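Local structure of BauA (Acinetobacter baumannii, 6HCP) at residues R256-P267 against Y317-S328; T329-Q338 against I384-I395. The protein is an outer-membrane, TonB-dependent receptor that takes up iron as the ferric complex of the siderophore preacinetobactin. All coordinates share one frame; numbering follows the deposited sequence.

Interaction 1 (R256-P267 against Y317-S328); sequences RGVNVSTAVGIP and YNGASAGTITSS. With EDO (1,2-ethanediol), chain J.
Chi1 of Arg256 (179°) sets CG trans to the backbone N, and a bend at chi2 (64°) then lays the chain along the corner that runs from Gly319 to Ser321. CG packs 3.4 Å from Ala320 O, and NE donates to Ser321 O at 3.0 Å (158° at the hydrogen), the oxygen lying a little out of the guanidinium plane. NH1 binds O2 of an ethanediol at the guanidinium edge, a molecule probably left from crystallisation. CB and CD rest against Tyr317 OH, which donates at 2.6 Å into an in-plane lone pair of Ala320 O and so ties the corner to the aromatic ring; the cation-pi approach to that ring is long and at most weak. Beyond the corner the chains pair as a short parallel ladder. Asn259 serves both directions: its N reaches Gly323 O at 2.7 Å, and its O accepts from Ile325 N at 2.9 Å. A water joins Asn259 ND2 to Thr324 OG1, while Asn259 OD1 accepts from Asn689 N. The tip of Ile325, CD1, fits among Val258 CG2, Val260 CG1 and Pro267 CD, with Val260 alongside and the CG-CD side of the Pro267 ring coming up against it. Farther on, Ser261 forms an ST motif with Val264 N, and two waters link this turn to Ile325 O. Strand 258-259 also bonds through Val258 to Leu690, and Trp682 packs on the Val258 side chain. Strand 320-325, which follows barrel strand 302-318, pairs antiparallel with strand 331-358, whose Leu332 touches both Val258 and Ile325.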
loop_
_atom_site.group_PDB
_atom_site.type_symbol
_atom_site.label_atom_id
_atom_site.label_comp_id
_atom_site.label_asym_id
_atom_site.label_seq_id
_atom_site.Cartn_x
_atom_site.Cartn_y
_atom_site.Cartn_z
ATOM N N ARG A 256 -1.527 -26.446 -1.929
ATOM C CA ARG A 256 -1.818 -27.643 -2.741
ATOM C C ARG A 256 -2.747 -27.287 -3.905
ATOM O O ARG A 256 -2.771 -27.975 -4.941
ATOM C CB ARG A 256 -2.432 -28.733 -1.855
ATOM C CG ARG A 256 -2.801 -30.022 -2.587
ATOM C CD ARG A 256 -1.557 -30.691 -3.149
ATOM N NE ARG A 256 -1.795 -32.031 -3.673
ATOM C CZ ARG A 256 -0.834 -32.912 -3.979
ATOM N NH1 ARG A 256 0.450 -32.645 -3.750
ATOM N NH2 ARG A 256 -1.180 -34.119 -4.389
ATOM N N GLY A 257 -3.581 -26.258 -3.711
ATOM C CA GLY A 257 -4.603 -25.872 -4.684
ATOM C C GLY A 257 -5.906 -26.640 -4.538
ATOM O O GLY A 257 -6.056 -27.534 -3.697
ATOM N N VAL A 258 -6.885 -26.236 -5.343
ATOM C CA VAL A 258 -8.246 -26.687 -5.199
ATOM C C VAL A 258 -8.804 -27.052 -6.580
ATOM O O VAL A 258 -8.422 -26.488 -7.612
ATOM C CB VAL A 258 -9.108 -25.629 -4.485
ATOM C CG1 VAL A 258 -8.547 -25.320 -3.102
ATOM C CG2 VAL A 258 -9.243 -24.358 -5.310
ATOM N N ASN A 259 -9.822 -27.895 -6.545
ATOM C CA ASN A 259 -10.545 -28.376 -7.729
ATOM C C ASN A 259 -11.906 -27.690 -7.831
ATOM O O ASN A 259 -12.533 -27.366 -6.831
ATOM C CB ASN A 259 -10.668 -29.901 -7.700
ATOM C CG ASN A 259 -9.329 -30.583 -7.899
ATOM O OD1 ASN A 259 -8.397 -29.970 -8.417
ATOM N ND2 ASN A 259 -9.159 -31.768 -7.331
ATOM N N VAL A 260 -12.374 -27.543 -9.075
ATOM C CA VAL A 260 -13.643 -26.960 -9.391
ATOM C C VAL A 260 -14.360 -27.891 -10.380
ATOM O O VAL A 260 -13.721 -28.673 -11.095
ATOM C CB VAL A 260 -13.496 -25.534 -9.953
ATOM C CG1 VAL A 260 -13.100 -24.556 -8.863
ATOM C CG2 VAL A 260 -12.498 -25.451 -11.107
ATOM N N SER A 261 -15.676 -27.723 -10.475
ATOM C CA SER A 261 -16.509 -28.426 -11.471
ATOM C C SER A 261 -17.219 -27.401 -12.342
ATOM O O SER A 261 -17.462 -26.264 -11.918
ATOM C CB SER A 261 -17.495 -29.331 -10.782
ATOM O OG SER A 261 -18.406 -28.574 -9.993
ATOM N N THR A 262 -17.730 -27.868 -13.486
ATOM C CA THR A 262 -18.555 -27.031 -14.332
ATOM C C THR A 262 -19.908 -26.777 -13.653
ATOM O O THR A 262 -20.473 -25.717 -13.820
ATOM C CB THR A 262 -18.739 -27.657 -15.719
ATOM O OG1 THR A 262 -19.302 -28.955 -15.532
ATOM C CG2 THR A 262 -17.439 -27.788 -16.479
ATOM N N ALA A 263 -20.398 -27.748 -12.877
ATOM C CA ALA A 263 -21.698 -27.620 -12.185
ATOM C C ALA A 263 -21.661 -26.439 -11.215
ATOM O O ALA A 263 -22.574 -25.643 -11.169
ATOM C CB ALA A 263 -22.055 -28.905 -11.469
ATOM N N VAL A 264 -20.539 -26.272 -10.509
ATOM C CA VAL A 264 -20.466 -25.264 -9.468
ATOM C C VAL A 264 -19.836 -23.980 -10.017
ATOM O O VAL A 264 -20.267 -22.894 -9.680
ATOM C CB VAL A 264 -19.701 -25.799 -8.253
ATOM C CG1 VAL A 264 -19.404 -24.699 -7.237
ATOM C CG2 VAL A 264 -20.454 -26.970 -7.630
ATOM N N GLY A 265 -18.762 -24.119 -10.794
ATOM C CA GLY A 265 -18.079 -22.984 -11.377
ATOM C C GLY A 265 -16.957 -22.469 -10.475
ATOM O O GLY A 265 -16.739 -22.992 -9.377
ATOM N N ILE A 266 -16.276 -21.430 -10.959
ATOM C CA ILE A 266 -15.151 -20.814 -10.282
ATOM C C ILE A 266 -15.642 -19.547 -9.593
ATOM O O ILE A 266 -16.012 -18.578 -10.246
ATOM C CB ILE A 266 -14.007 -20.502 -11.263
ATOM C CG1 ILE A 266 -13.491 -21.783 -11.924
ATOM C CG2 ILE A 266 -12.881 -19.752 -10.559
ATOM C CD1 ILE A 266 -12.606 -21.578 -13.102
ATOM N N PRO A 267 -15.635 -19.502 -8.257
ATOM C CA PRO A 267 -16.027 -18.286 -7.553
ATOM C C PRO A 267 -14.880 -17.271 -7.567
ATOM O O PRO A 267 -13.732 -17.581 -7.924
ATOM C CB PRO A 267 -16.306 -18.787 -6.135
ATOM C CG PRO A 267 -15.316 -19.919 -5.975
ATOM C CD PRO A 267 -15.177 -20.556 -7.353
ATOM N N TYR A 317 5.439 -35.053 2.598
ATOM C CA TYR A 317 4.286 -34.175 2.479
ATOM C C TYR A 317 3.178 -34.699 3.385
ATOM O O TYR A 317 2.762 -35.841 3.276
ATOM C CB TYR A 317 3.784 -34.094 1.031
ATOM C CG TYR A 317 2.565 -33.229 0.853
ATOM C CD1 TYR A 317 1.302 -33.712 1.132
ATOM C CD2 TYR A 317 2.661 -31.971 0.287
ATOM C CE1 TYR A 317 0.169 -32.938 0.932
ATOM C CE2 TYR A 317 1.545 -31.172 0.113
ATOM C CZ TYR A 317 0.294 -31.643 0.454
ATOM O OH TYR A 317 -0.832 -30.884 0.240
ATOM N N ASN A 318 2.652 -33.803 4.222
ATOM C CA ASN A 318 1.518 -34.096 5.099
ATOM C C ASN A 318 0.528 -32.936 4.979
ATOM O O ASN A 318 0.864 -31.819 5.332
ATOM C CB ASN A 318 2.006 -34.224 6.542
ATOM C CG ASN A 318 0.951 -34.662 7.534
ATOM O OD1 ASN A 318 -0.046 -35.271 7.159
ATOM N ND2 ASN A 318 1.307 -34.594 8.805
ATOM N N GLY A 319 -0.657 -33.191 4.440
ATOM C CA GLY A 319 -1.584 -32.110 4.174
ATOM C C GLY A 319 -2.781 -32.553 3.374
ATOM O O GLY A 319 -3.218 -33.704 3.465
ATOM N N ALA A 320 -3.374 -31.614 2.636
ATOM C CA ALA A 320 -4.496 -31.938 1.788
ATOM C C ALA A 320 -3.981 -32.704 0.559
ATOM O O ALA A 320 -2.969 -32.315 -0.038
ATOM C CB ALA A 320 -5.220 -30.687 1.393
ATOM N N SER A 321 -4.769 -33.665 0.078
ATOM C CA SER A 321 -4.481 -34.207 -1.274
ATOM C C SER A 321 -5.209 -33.367 -2.326
ATOM O O SER A 321 -4.615 -32.980 -3.325
ATOM C CB SER A 321 -4.772 -35.681 -1.397
ATOM O OG SER A 321 -6.044 -35.985 -0.921
ATOM N N ALA A 322 -6.415 -32.915 -1.990
ATOM C CA ALA A 322 -7.122 -31.907 -2.785
ATOM C C ALA A 322 -8.251 -31.265 -1.964
ATOM O O ALA A 322 -9.018 -31.961 -1.296
ATOM C CB ALA A 322 -7.686 -32.542 -4.032
ATOM N N GLY A 323 -8.444 -29.967 -2.197
ATOM C CA GLY A 323 -9.643 -29.292 -1.839
ATOM C C GLY A 323 -10.545 -29.159 -3.047
ATOM O O GLY A 323 -10.058 -29.098 -4.156
ATOM N N THR A 324 -11.847 -29.338 -2.834
ATOM C CA THR A 324 -12.834 -29.185 -3.874
ATOM C C THR A 324 -13.828 -28.091 -3.492
ATOM O O THR A 324 -14.474 -28.192 -2.428
ATOM C CB THR A 324 -13.581 -30.505 -4.127
ATOM O OG1 THR A 324 -12.603 -31.518 -4.373
ATOM C CG2 THR A 324 -14.552 -30.418 -5.285
ATOM N N ILE A 325 -14.026 -27.124 -4.397
ATOM C CA ILE A 325 -15.040 -26.096 -4.183
ATOM C C ILE A 325 -16.407 -26.666 -4.578
ATOM O O ILE A 325 -16.658 -26.977 -5.755
ATOM C CB ILE A 325 -14.718 -24.808 -4.958
ATOM C CG1 ILE A 325 -13.388 -24.202 -4.512
ATOM C CG2 ILE A 325 -15.870 -23.799 -4.854
ATOM C CD1 ILE A 325 -12.949 -23.009 -5.330
ATOM N N THR A 326 -17.285 -26.823 -3.585
ATOM C CA THR A 326 -18.541 -27.538 -3.778
ATOM C C THR A 326 -19.752 -26.607 -3.809
ATOM O O THR A 326 -20.846 -27.075 -4.081
ATOM C CB THR A 326 -18.762 -28.603 -2.702
ATOM O OG1 THR A 326 -18.833 -27.952 -1.436
ATOM C CG2 THR A 326 -17.659 -29.639 -2.696
ATOM N N SER A 327 -19.547 -25.302 -3.594
ATOM C CA SER A 327 -20.653 -24.333 -3.736
ATOM C C SER A 327 -20.122 -22.976 -4.197
ATOM O O SER A 327 -19.012 -22.582 -3.848
ATOM C CB SER A 327 -21.449 -24.198 -2.447
ATOM O OG SER A 327 -22.434 -23.174 -2.574
ATOM N N SER A 328 -20.983 -22.206 -4.866
ATOM C CA SER A 328 -20.671 -20.827 -5.211
ATOM C C SER A 328 -20.619 -19.942 -3.959
ATOM O O SER A 328 -20.104 -18.819 -4.010
ATOM C CB SER A 328 -21.675 -20.296 -6.206
ATOM O OG SER A 328 -22.974 -20.299 -5.638
HETATM C C1 EDO J . 4.057 -35.283 -5.586
HETATM O O1 EDO J . 3.366 -36.186 -6.451
HETATM C C2 EDO J . 3.045 -34.276 -5.068
HETATM O O2 EDO J . 2.975 -34.285 -3.635
HETATM O O HOH W 1 -11.871 -32.863 -6.534
HETATM O O HOH W 2 -16.301 -25.714 -8.437
HETATM O O HOH W 3 -17.353 -29.031 -7.458
#

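Interaction 2 (T329-Q338 against I384-I395); sequences TGTLSSTLGQ and IPGFSDPVITNI. With EDO (1,2-ethanediol), chain Q.
Asn394 and Thr331 pair at one end of an antiparallel beta ladder that attaches the short strand 391-394 to the long strand 331-358 of the TonB-dependent receptor barrel, probably in its extracellular part. The Asn394 side chain reaches across to Thr329 and Gly330, just ahead of strand 331-358. Its CB lies 3.9 Å from Gly330 O; CG, placed trans to the backbone N (chi1 -176°), passes beside the Gly330 carbonyl; OD1 accepts from Tyr396 N; and ND2 donates to Thr329 O at 3.0 Å in a straight bond (167°), in the amide plane but from above the Thr329 carbonyl plane. ND2 also donates to a water that bonds Thr331 OG1, so both amide atoms are engaged. The backbone carries the hydrogen-bonded pairs Leu332-Thr393 and Ser334-Val391, and Ile395 N adds a bond to Gly330 O. On the Leu332 and Ser334 face, Thr393 OG1 lies against Leu332 CB, and a water bonds Thr393 OG1, Ser334 OG and Val391 O. The other face has Ile392 CD1 and Pro390 CB both against Ser333 OG. On the N-terminal side of Pro390 the two chains draw apart. Leu336 CD1, on the long strand, touches both Val391 CG2 (4.0 Å) of the short strand and Phe387 CD2 (4.1 Å) at the end of the type II turn Ile384-Phe387, while waters enter where direct backbone pairing has ended, one of them accepting from Leu336 N. At the far end Ile384 CD1 presses on Gln338 CG at 3.7 Å, crossing that extended side chain at about a right angle.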
loop_
_atom_site.group_PDB
_atom_site.type_symbol
_atom_site.label_atom_id
_atom_site.label_comp_id
_atom_site.label_asym_id
_atom_site.label_seq_id
_atom_site.Cartn_x
_atom_site.Cartn_y
_atom_site.Cartn_z
ATOM N N THR A 329 -21.074 -20.452 -2.813
ATOM C CA THR A 329 -20.925 -19.699 -1.562
ATOM C C THR A 329 -19.481 -19.787 -1.049
ATOM O O THR A 329 -19.136 -19.126 -0.065
ATOM C CB THR A 329 -21.879 -20.192 -0.464
ATOM O OG1 THR A 329 -21.532 -21.544 -0.144
ATOM C CG2 THR A 329 -23.338 -20.113 -0.853
ATOM N N GLY A 330 -18.696 -20.728 -1.586
ATOM C CA GLY A 330 -17.297 -20.878 -1.217
ATOM C C GLY A 330 -16.993 -22.127 -0.403
ATOM O O GLY A 330 -15.855 -22.320 0.016
ATOM N N THR A 331 -17.977 -23.014 -0.235
ATOM C CA THR A 331 -17.765 -24.257 0.508
ATOM C C THR A 331 -16.615 -25.063 -0.124
ATOM O O THR A 331 -16.562 -25.245 -1.338
ATOM C CB THR A 331 -19.050 -25.093 0.579
ATOM O OG1 THR A 331 -20.095 -24.248 1.077
ATOM C CG2 THR A 331 -18.873 -26.312 1.465
ATOM N N LEU A 332 -15.700 -25.518 0.725
ATOM C CA LEU A 332 -14.513 -26.275 0.338
ATOM C C LEU A 332 -14.474 -27.588 1.125
ATOM O O LEU A 332 -14.621 -27.605 2.334
ATOM C CB LEU A 332 -13.255 -25.448 0.609
ATOM C CG LEU A 332 -11.950 -26.030 0.070
ATOM C CD1 LEU A 332 -11.905 -25.917 -1.441
ATOM C CD2 LEU A 332 -10.738 -25.350 0.685
ATOM N N SER A 333 -14.298 -28.692 0.398
ATOM C CA SER A 333 -14.177 -30.026 0.969
ATOM C C SER A 333 -12.772 -30.549 0.666
ATOM O O SER A 333 -12.417 -30.716 -0.506
ATOM C CB SER A 333 -15.248 -30.941 0.396
ATOM O OG SER A 333 -15.119 -32.246 0.929
ATOM N N SER A 334 -11.983 -30.781 1.718
ATOM C CA SER A 334 -10.601 -31.171 1.569
ATOM C C SER A 334 -10.403 -32.592 2.114
ATOM O O SER A 334 -10.545 -32.860 3.305
ATOM C CB SER A 334 -9.660 -30.163 2.218
ATOM O OG SER A 334 -9.851 -28.846 1.697
ATOM N N THR A 335 -9.867 -33.462 1.265
ATOM C CA THR A 335 -9.391 -34.764 1.707
ATOM C C THR A 335 -7.915 -34.636 2.085
ATOM O O THR A 335 -7.172 -33.886 1.465
ATOM C CB THR A 335 -9.595 -35.807 0.598
ATOM O OG1 THR A 335 -8.733 -35.398 -0.458
ATOM C CG2 THR A 335 -11.013 -35.872 0.080
ATOM N N LEU A 336 -7.492 -35.421 3.077
ATOM C CA LEU A 336 -6.156 -35.355 3.599
ATOM C C LEU A 336 -5.357 -36.566 3.101
ATOM O O LEU A 336 -5.906 -37.638 2.960
ATOM C CB LEU A 336 -6.226 -35.338 5.125
ATOM C CG LEU A 336 -7.102 -34.238 5.727
ATOM C CD1 LEU A 336 -7.078 -34.308 7.246
ATOM C CD2 LEU A 336 -6.650 -32.870 5.244
ATOM N N GLY A 337 -4.047 -36.384 2.934
ATOM C CA GLY A 337 -3.148 -37.437 2.450
ATOM C C GLY A 337 -1.723 -37.220 2.910
ATOM O O GLY A 337 -1.358 -36.142 3.395
ATOM N N GLN A 338 -0.926 -38.287 2.847
ATOM C CA GLN A 338 0.484 -38.244 3.184
ATOM C C GLN A 338 1.266 -38.960 2.080
ATOM O O GLN A 338 0.832 -39.995 1.570
ATOM C CB GLN A 338 0.740 -38.898 4.542
ATOM C CG GLN A 338 -0.002 -38.221 5.685
ATOM C CD GLN A 338 0.310 -38.832 7.037
ATOM O OE1 GLN A 338 0.958 -39.876 7.144
ATOM N NE2 GLN A 338 0.020 -38.077 8.086
ATOM N N ILE A 384 -5.934 -41.487 5.396
ATOM C CA ILE A 384 -5.206 -41.524 6.638
ATOM C C ILE A 384 -6.117 -42.123 7.708
ATOM O O ILE A 384 -7.200 -41.591 7.965
ATOM C CB ILE A 384 -4.753 -40.113 7.047
ATOM C CG1 ILE A 384 -3.930 -39.421 5.959
ATOM C CG2 ILE A 384 -4.000 -40.155 8.359
ATOM C CD1 ILE A 384 -3.604 -37.992 6.293
ATOM N N PRO A 385 -5.688 -43.199 8.407
ATOM C CA PRO A 385 -6.480 -43.766 9.503
ATOM C C PRO A 385 -6.811 -42.713 10.573
ATOM O O PRO A 385 -5.921 -42.019 11.074
ATOM C CB PRO A 385 -5.594 -44.886 10.072
ATOM C CG PRO A 385 -4.642 -45.226 8.943
ATOM C CD PRO A 385 -4.426 -43.922 8.194
ATOM N N GLY A 386 -8.108 -42.541 10.844
ATOM C CA GLY A 386 -8.577 -41.592 11.854
ATOM C C GLY A 386 -8.871 -40.226 11.253
ATOM O O GLY A 386 -9.323 -39.319 11.942
ATOM N N PHE A 387 -8.584 -40.057 9.959
ATOM C CA PHE A 387 -8.677 -38.734 9.309
ATOM C C PHE A 387 -9.312 -38.902 7.930
ATOM O O PHE A 387 -8.873 -38.296 6.941
ATOM C CB PHE A 387 -7.289 -38.102 9.199
ATOM C CG PHE A 387 -6.707 -37.614 10.494
ATOM C CD1 PHE A 387 -6.024 -38.475 11.340
ATOM C CD2 PHE A 387 -6.805 -36.281 10.854
ATOM C CE1 PHE A 387 -5.541 -38.037 12.561
ATOM C CE2 PHE A 387 -6.279 -35.833 12.056
ATOM C CZ PHE A 387 -5.642 -36.707 12.905
ATOM N N SER A 388 -10.271 -39.824 7.852
ATOM C CA SER A 388 -10.804 -40.265 6.590
ATOM C C SER A 388 -11.931 -39.332 6.131
ATOM O O SER A 388 -12.290 -39.319 4.969
ATOM C CB SER A 388 -11.268 -41.703 6.679
ATOM O OG SER A 388 -12.330 -41.833 7.609
ATOM N N ASP A 389 -12.556 -38.614 7.064
ATOM C CA ASP A 389 -13.611 -37.688 6.691
ATOM C C ASP A 389 -12.965 -36.445 6.090
ATOM O O ASP A 389 -11.954 -35.964 6.592
ATOM C CB ASP A 389 -14.474 -37.286 7.885
ATOM C CG ASP A 389 -15.321 -38.410 8.457
ATOM O OD1 ASP A 389 -15.653 -39.361 7.711
ATOM O OD2 ASP A 389 -15.711 -38.275 9.619
ATOM N N PRO A 390 -13.557 -35.864 5.028
ATOM C CA PRO A 390 -13.056 -34.606 4.482
ATOM C C PRO A 390 -13.290 -33.456 5.470
ATOM O O PRO A 390 -14.216 -33.501 6.277
ATOM C CB PRO A 390 -13.845 -34.424 3.184
ATOM C CG PRO A 390 -15.096 -35.252 3.373
ATOM C CD PRO A 390 -14.698 -36.400 4.275
ATOM N N VAL A 391 -12.365 -32.498 5.474
ATOM C CA VAL A 391 -12.476 -31.289 6.262
ATOM C C VAL A 391 -13.264 -30.262 5.451
ATOM O O VAL A 391 -12.930 -29.975 4.297
ATOM C CB VAL A 391 -11.079 -30.770 6.646
ATOM C CG1 VAL A 391 -11.167 -29.494 7.472
ATOM C CG2 VAL A 391 -10.278 -31.839 7.386
ATOM N N ILE A 392 -14.328 -29.716 6.060
ATOM C CA ILE A 392 -15.226 -28.799 5.378
ATOM C C ILE A 392 -14.932 -27.388 5.874
ATOM O O ILE A 392 -14.970 -27.147 7.077
ATOM C CB ILE A 392 -16.709 -29.151 5.601
ATOM C CG1 ILE A 392 -17.026 -30.614 5.283
ATOM C CG2 ILE A 392 -17.606 -28.196 4.824
ATOM C CD1 ILE A 392 -16.723 -31.021 3.865
ATOM N N THR A 393 -14.536 -26.510 4.949
ATOM C CA THR A 393 -14.254 -25.121 5.272
ATOM C C THR A 393 -14.998 -24.249 4.263
ATOM O O THR A 393 -15.801 -24.744 3.436
ATOM C CB THR A 393 -12.748 -24.825 5.283
ATOM O OG1 THR A 393 -12.208 -25.044 3.972
ATOM C CG2 THR A 393 -11.988 -25.666 6.278
ATOM N N ASN A 394 -14.679 -22.961 4.270
ATOM C CA ASN A 394 -15.163 -22.047 3.242
ATOM C C ASN A 394 -13.974 -21.189 2.804
ATOM O O ASN A 394 -13.231 -20.697 3.657
ATOM C CB ASN A 394 -16.355 -21.231 3.772
ATOM C CG ASN A 394 -16.968 -20.327 2.733
ATOM O OD1 ASN A 394 -16.335 -19.381 2.252
ATOM N ND2 ASN A 394 -18.191 -20.641 2.326
ATOM N N ILE A 395 -13.813 -20.983 1.491
ATOM C CA ILE A 395 -12.624 -20.296 0.986
ATOM C C ILE A 395 -12.580 -18.840 1.474
ATOM O O ILE A 395 -11.508 -18.243 1.466
ATOM C CB ILE A 395 -12.501 -20.348 -0.549
ATOM C CG1 ILE A 395 -13.590 -19.539 -1.250
ATOM C CG2 ILE A 395 -12.468 -21.796 -1.029
ATOM C CD1 ILE A 395 -13.450 -19.499 -2.751
HETATM C C1 EDO Q . -1.904 -41.424 10.903
HETATM O O1 EDO Q . -0.626 -41.267 11.509
HETATM C C2 EDO Q . -2.885 -42.002 11.908
HETATM O O2 EDO Q . -3.519 -40.925 12.603
HETATM O O HOH W 4 -19.609 -22.847 3.309
HETATM O O HOH W 5 -11.703 -27.695 3.264
HETATM O O HOH W 6 -7.346 -39.198 4.784
HETATM O O HOH W 7 -9.599 -36.699 4.707
#

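Interactions 1 and 2 share a layer: strand 320-325 pairs with 258-259 along one edge and with 331-358 along the other, and 391-394 continues the order beyond 331-358. Their centres are about 10 Å apart. Thr324 N and Ser333 O, and Ser321 N and Thr335 O, are each 2.8 Å apart, probable hydrogen bonds between the two contacts, and the Ser321 and Thr335 hydroxyls also bond. Gly323 CA packs 3.6 Å from Ser334 OG. An ethanediol lies at the Arg256 end of interaction 1 and another, weakly bonded to Pro385 O, at the turn of interaction 2; neither contact contains a siderophore. Interaction 2 fastens 391-394 to 331-358 itself, whereas interaction 1 reaches that strand through 320-325.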